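PDB 6QE7: anti-sigma-I factor RsgI3 from Clostridium thermocellum, which probably restrains the sigma factor SigI3 and senses plant polysaccharides such as pectin through the extracellular tandem PA14 domains that make up this chain. Local coordinates for residues Y62-L74 with L81-H93. Numbering follows the deposited sequence.
With CA (calcium ion), chain D.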
# COMPACT_ATOMS: atom_id res chain seq x y z
N TYR A 62 6.04 -16.84 28.76
CA TYR A 62 6.35 -17.27 27.38
C TYR A 62 7.37 -16.32 26.79
O TYR A 62 7.35 -15.11 27.05
CB TYR A 62 5.10 -17.38 26.53
CG TYR A 62 4.34 -18.66 26.75
CD1 TYR A 62 3.34 -18.75 27.71
CD2 TYR A 62 4.64 -19.79 25.99
CE1 TYR A 62 2.64 -19.93 27.89
CE2 TYR A 62 3.98 -20.98 26.20
CZ TYR A 62 2.96 -21.04 27.13
OH TYR A 62 2.29 -22.21 27.30
N THR A 63 8.28 -16.89 26.01
CA THR A 63 9.12 -16.18 25.03
C THR A 63 8.50 -16.46 23.66
O THR A 63 8.27 -17.65 23.36
CB THR A 63 10.60 -16.57 25.19
OG1 THR A 63 10.97 -16.35 26.55
CG2 THR A 63 11.53 -15.85 24.23
N PHE A 64 8.14 -15.41 22.90
CA PHE A 64 7.87 -15.48 21.44
C PHE A 64 9.14 -15.11 20.69
O PHE A 64 9.97 -14.21 21.10
CB PHE A 64 6.74 -14.55 21.03
CG PHE A 64 5.46 -15.05 21.56
CD1 PHE A 64 5.15 -14.89 22.89
CD2 PHE A 64 4.64 -15.82 20.78
CE1 PHE A 64 3.96 -15.38 23.40
CE2 PHE A 64 3.44 -16.28 21.28
CZ PHE A 64 3.11 -16.08 22.59
N TYR A 65 9.39 -15.88 19.64
CA TYR A 65 10.52 -15.65 18.71
C TYR A 65 9.96 -15.58 17.28
O TYR A 65 9.09 -16.37 16.90
CB TYR A 65 11.55 -16.77 18.70
CG TYR A 65 11.90 -17.39 20.03
CD1 TYR A 65 10.99 -18.17 20.75
CD2 TYR A 65 13.16 -17.19 20.57
CE1 TYR A 65 11.36 -18.76 21.96
CE2 TYR A 65 13.53 -17.75 21.78
CZ TYR A 65 12.63 -18.54 22.48
OH TYR A 65 13.03 -19.04 23.69
N THR A 66 10.55 -14.67 16.50
CA THR A 66 10.36 -14.51 15.05
C THR A 66 11.73 -14.71 14.43
O THR A 66 12.71 -14.27 14.98
CB THR A 66 9.74 -13.15 14.72
OG1 THR A 66 10.64 -12.10 15.09
CG2 THR A 66 8.41 -12.92 15.39
N VAL A 67 11.79 -15.48 13.36
CA VAL A 67 13.00 -15.50 12.52
C VAL A 67 12.49 -15.12 11.13
O VAL A 67 11.70 -15.89 10.57
CB VAL A 67 13.68 -16.90 12.52
CG1 VAL A 67 14.99 -16.85 11.76
CG2 VAL A 67 13.92 -17.39 13.92
N THR A 68 12.94 -13.98 10.62
CA THR A 68 12.38 -13.33 9.41
C THR A 68 13.50 -12.78 8.58
O THR A 68 14.49 -12.22 9.12
CB THR A 68 11.39 -12.21 9.71
OG1 THR A 68 11.84 -11.18 10.62
CG2 THR A 68 10.11 -12.77 10.27
N ASP A 69 13.22 -12.79 7.29
CA ASP A 69 13.87 -11.93 6.29
C ASP A 69 12.74 -11.49 5.36
O ASP A 69 12.22 -12.39 4.69
CB ASP A 69 15.00 -12.70 5.61
CG ASP A 69 15.58 -11.94 4.45
OD1 ASP A 69 14.92 -10.94 3.97
OD2 ASP A 69 16.69 -12.30 4.05
N ASP A 70 12.33 -10.17 5.35
CA ASP A 70 12.98 -9.10 6.09
C ASP A 70 12.32 -8.84 7.44
O ASP A 70 12.57 -9.58 8.39
CB ASP A 70 13.06 -7.82 5.27
CG ASP A 70 13.97 -8.05 4.07
OD1 ASP A 70 13.49 -8.74 3.09
OD2 ASP A 70 15.09 -7.51 4.07
N GLY A 71 11.48 -7.83 7.53
CA GLY A 71 11.15 -7.25 8.85
C GLY A 71 9.90 -7.84 9.42
O GLY A 71 9.18 -8.65 8.77
N VAL A 72 9.66 -7.51 10.67
CA VAL A 72 8.52 -8.13 11.39
C VAL A 72 7.99 -7.15 12.42
O VAL A 72 8.76 -6.46 13.04
CB VAL A 72 8.98 -9.45 12.00
CG1 VAL A 72 10.16 -9.21 12.92
CG2 VAL A 72 7.85 -10.25 12.71
N ARG A 73 6.75 -7.32 12.77
CA ARG A 73 6.20 -6.79 14.02
C ARG A 73 5.30 -7.85 14.63
O ARG A 73 4.50 -8.46 13.87
CB ARG A 73 5.40 -5.52 13.73
CG ARG A 73 6.20 -4.31 13.27
CD ARG A 73 5.29 -3.07 13.38
NE ARG A 73 6.20 -1.93 13.35
CZ ARG A 73 6.43 -1.18 12.30
NH1 ARG A 73 5.76 -1.33 11.13
NH2 ARG A 73 7.27 -0.19 12.50
N LEU A 74 5.44 -8.10 15.94
CA LEU A 74 4.58 -9.10 16.62
C LEU A 74 3.85 -8.46 17.76
O LEU A 74 4.54 -7.94 18.67
CB LEU A 74 5.42 -10.26 17.18
CG LEU A 74 4.63 -11.42 17.79
CD1 LEU A 74 3.64 -11.99 16.81
CD2 LEU A 74 5.56 -12.52 18.29
N LEU A 81 5.38 -6.75 21.09
CA LEU A 81 6.53 -7.43 21.75
C LEU A 81 7.79 -7.24 20.90
O LEU A 81 8.82 -7.06 21.51
CB LEU A 81 6.21 -8.93 21.84
CG LEU A 81 5.11 -9.29 22.85
CD1 LEU A 81 4.87 -10.78 22.87
CD2 LEU A 81 5.49 -8.75 24.20
N ILE A 82 7.68 -7.35 19.55
CA ILE A 82 8.80 -7.25 18.59
C ILE A 82 8.47 -6.25 17.48
O ILE A 82 7.39 -6.36 16.85
CB ILE A 82 9.15 -8.63 18.02
CG1 ILE A 82 9.39 -9.65 19.12
CG2 ILE A 82 10.37 -8.53 17.15
CD1 ILE A 82 9.24 -11.07 18.63
N ASP A 83 9.38 -5.31 17.33
CA ASP A 83 9.29 -4.17 16.39
C ASP A 83 10.62 -4.11 15.68
O ASP A 83 11.50 -3.42 16.13
CB ASP A 83 8.95 -2.85 17.09
CG ASP A 83 8.55 -1.75 16.11
OD1 ASP A 83 8.64 -1.98 14.92
OD2 ASP A 83 8.17 -0.69 16.55
N LYS A 84 10.73 -4.81 14.56
CA LYS A 84 11.99 -4.85 13.80
C LYS A 84 11.66 -4.72 12.32
O LYS A 84 11.92 -5.71 11.56
CB LYS A 84 12.72 -6.15 14.10
CG LYS A 84 13.25 -6.24 15.50
CD LYS A 84 14.20 -5.15 15.86
CE LYS A 84 14.64 -5.37 17.30
NZ LYS A 84 15.90 -4.68 17.54
N TRP A 85 11.00 -3.63 11.97
CA TRP A 85 10.51 -3.43 10.59
C TRP A 85 11.63 -2.86 9.73
O TRP A 85 11.77 -1.64 9.66
CB TRP A 85 9.35 -2.46 10.63
CG TRP A 85 8.50 -2.57 9.40
CD1 TRP A 85 8.29 -1.61 8.46
CD2 TRP A 85 7.63 -3.65 9.05
NE1 TRP A 85 7.41 -2.06 7.51
CE2 TRP A 85 6.91 -3.26 7.88
CE3 TRP A 85 7.42 -4.93 9.54
CZ2 TRP A 85 6.12 -4.12 7.16
CZ3 TRP A 85 6.58 -5.79 8.85
CH2 TRP A 85 5.92 -5.38 7.68
N LYS A 86 12.46 -3.72 9.17
CA LYS A 86 13.72 -3.31 8.50
C LYS A 86 14.17 -4.46 7.61
O LYS A 86 13.68 -5.60 7.77
CB LYS A 86 14.83 -2.96 9.49
CG LYS A 86 15.34 -4.14 10.31
CD LYS A 86 16.25 -3.76 11.41
CE LYS A 86 16.86 -4.96 12.12
NZ LYS A 86 17.90 -4.47 13.04
N SER A 87 15.10 -4.09 6.75
CA SER A 87 15.89 -4.93 5.86
C SER A 87 16.81 -5.76 6.78
O SER A 87 17.57 -5.20 7.62
CB SER A 87 16.62 -4.07 4.88
OG SER A 87 17.45 -4.83 4.07
N GLN A 88 16.68 -7.08 6.70
CA GLN A 88 17.56 -7.97 7.46
C GLN A 88 17.55 -9.35 6.81
O GLN A 88 16.50 -9.85 6.52
CB GLN A 88 17.12 -8.12 8.92
CG GLN A 88 15.64 -8.46 9.09
CD GLN A 88 15.27 -8.67 10.54
OE1 GLN A 88 15.73 -7.98 11.44
NE2 GLN A 88 14.43 -9.67 10.81
N SER A 89 18.73 -9.87 6.54
CA SER A 89 18.94 -11.33 6.49
C SER A 89 18.20 -11.99 7.65
O SER A 89 18.00 -11.28 8.67
CB SER A 89 20.40 -11.60 6.54
OG SER A 89 20.59 -12.89 6.05
N ALA A 90 17.93 -13.31 7.56
CA ALA A 90 17.19 -14.12 8.55
C ALA A 90 17.78 -13.89 9.94
O ALA A 90 18.99 -14.09 10.13
CB ALA A 90 17.24 -15.59 8.25
N THR A 91 16.97 -13.42 10.86
CA THR A 91 17.47 -12.92 12.14
C THR A 91 16.39 -13.29 13.12
O THR A 91 15.23 -13.03 12.80
CB THR A 91 17.75 -11.41 12.17
OG1 THR A 91 18.72 -11.07 11.16
CG2 THR A 91 18.18 -10.96 13.55
N GLU A 92 16.77 -13.84 14.26
CA GLU A 92 15.83 -14.12 15.35
C GLU A 92 15.72 -12.84 16.18
O GLU A 92 16.75 -12.26 16.40
CB GLU A 92 16.42 -15.20 16.25
CG GLU A 92 15.50 -15.62 17.37
CD GLU A 92 15.81 -17.03 17.84
OE1 GLU A 92 16.86 -17.20 18.39
OE2 GLU A 92 15.06 -17.96 17.54
N HIS A 93 14.54 -12.55 16.72
CA HIS A 93 14.22 -11.48 17.70
C HIS A 93 13.21 -12.13 18.61
O HIS A 93 12.55 -13.10 18.17
CB HIS A 93 13.58 -10.23 17.06
CG HIS A 93 14.44 -9.58 16.02
ND1 HIS A 93 15.69 -9.03 16.32
CD2 HIS A 93 14.28 -9.41 14.68
CE1 HIS A 93 16.24 -8.57 15.21
NE2 HIS A 93 15.37 -8.75 14.19
CA CA D . 14.80 -10.29 1.78
O HOH W 1 12.55 -11.77 13.12
O HOH W 2 17.70 -14.67 4.88
O HOH W 3 17.48 -10.40 2.35
O HOH W 4 16.61 -8.23 1.89
O HOH W 5 8.19 1.11 14.94
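Backbone hydrogen bonds join the segments at two antiparallel pairings: T66 and T68 of strand 62-69 with H93 and T91, and V72 and L74 of strand 72-74 with K84 and I82. At the L74 end a classic beta bulge sets L81 and I82 opposite L74, and L81 N donates to L74 O at 2.8 Å.

Between the pairings Q88 forms a bridge through its amide. Its NE2 donates to T68 O (3.1 Å) and, weakly, to D70 O. T91 N reaches T68 O from the opposite face of that carbonyl. The other amide atom, OE1, takes a straight 2.9 Å bond from H93 NE2, in both the ring plane and the carbonyl plane, which fixes the amide's rotation. A long, two-ended amide suits a place with both donors and acceptors to serve.

Calcium is held beside Q88 by D69 OD1 at 2.3 Å and D70 OD1; negative carboxylate oxygens are hard ligands suited to this ion. The D69-D70 peptide bond is cis. D70 OD1 also accepts from H114 N, and OD2 from Q88 N on its anti side, so the loop 85-90 steadies a metal ligand. Q113, V115 and A117 complete the protein ligands.

On the hairpin's other face, R73, extended from CG to NE, lays its guanidinium nearly flat over W85, planes 17° apart. NE forms a salt bridge to D83 OD1 (2.9 Å), approaching from above the carboxylate plane. A flat cation can thus serve indole and carboxylate together.

Between the sheets, I82 CD1 meets T66 CG2 tip to tip at 3.8 Å and also touches L74 CD2; the beta-branched I82 thus packs against both.

Strands 60-69 and 91-99 belong to one antiparallel sheet, hairpin 72-84 to the other; strand 119-125 flanks 60-69, strand 105-113 flanks 72-76, and M109 packs against T68, V72 and L74 within this PA14 domain.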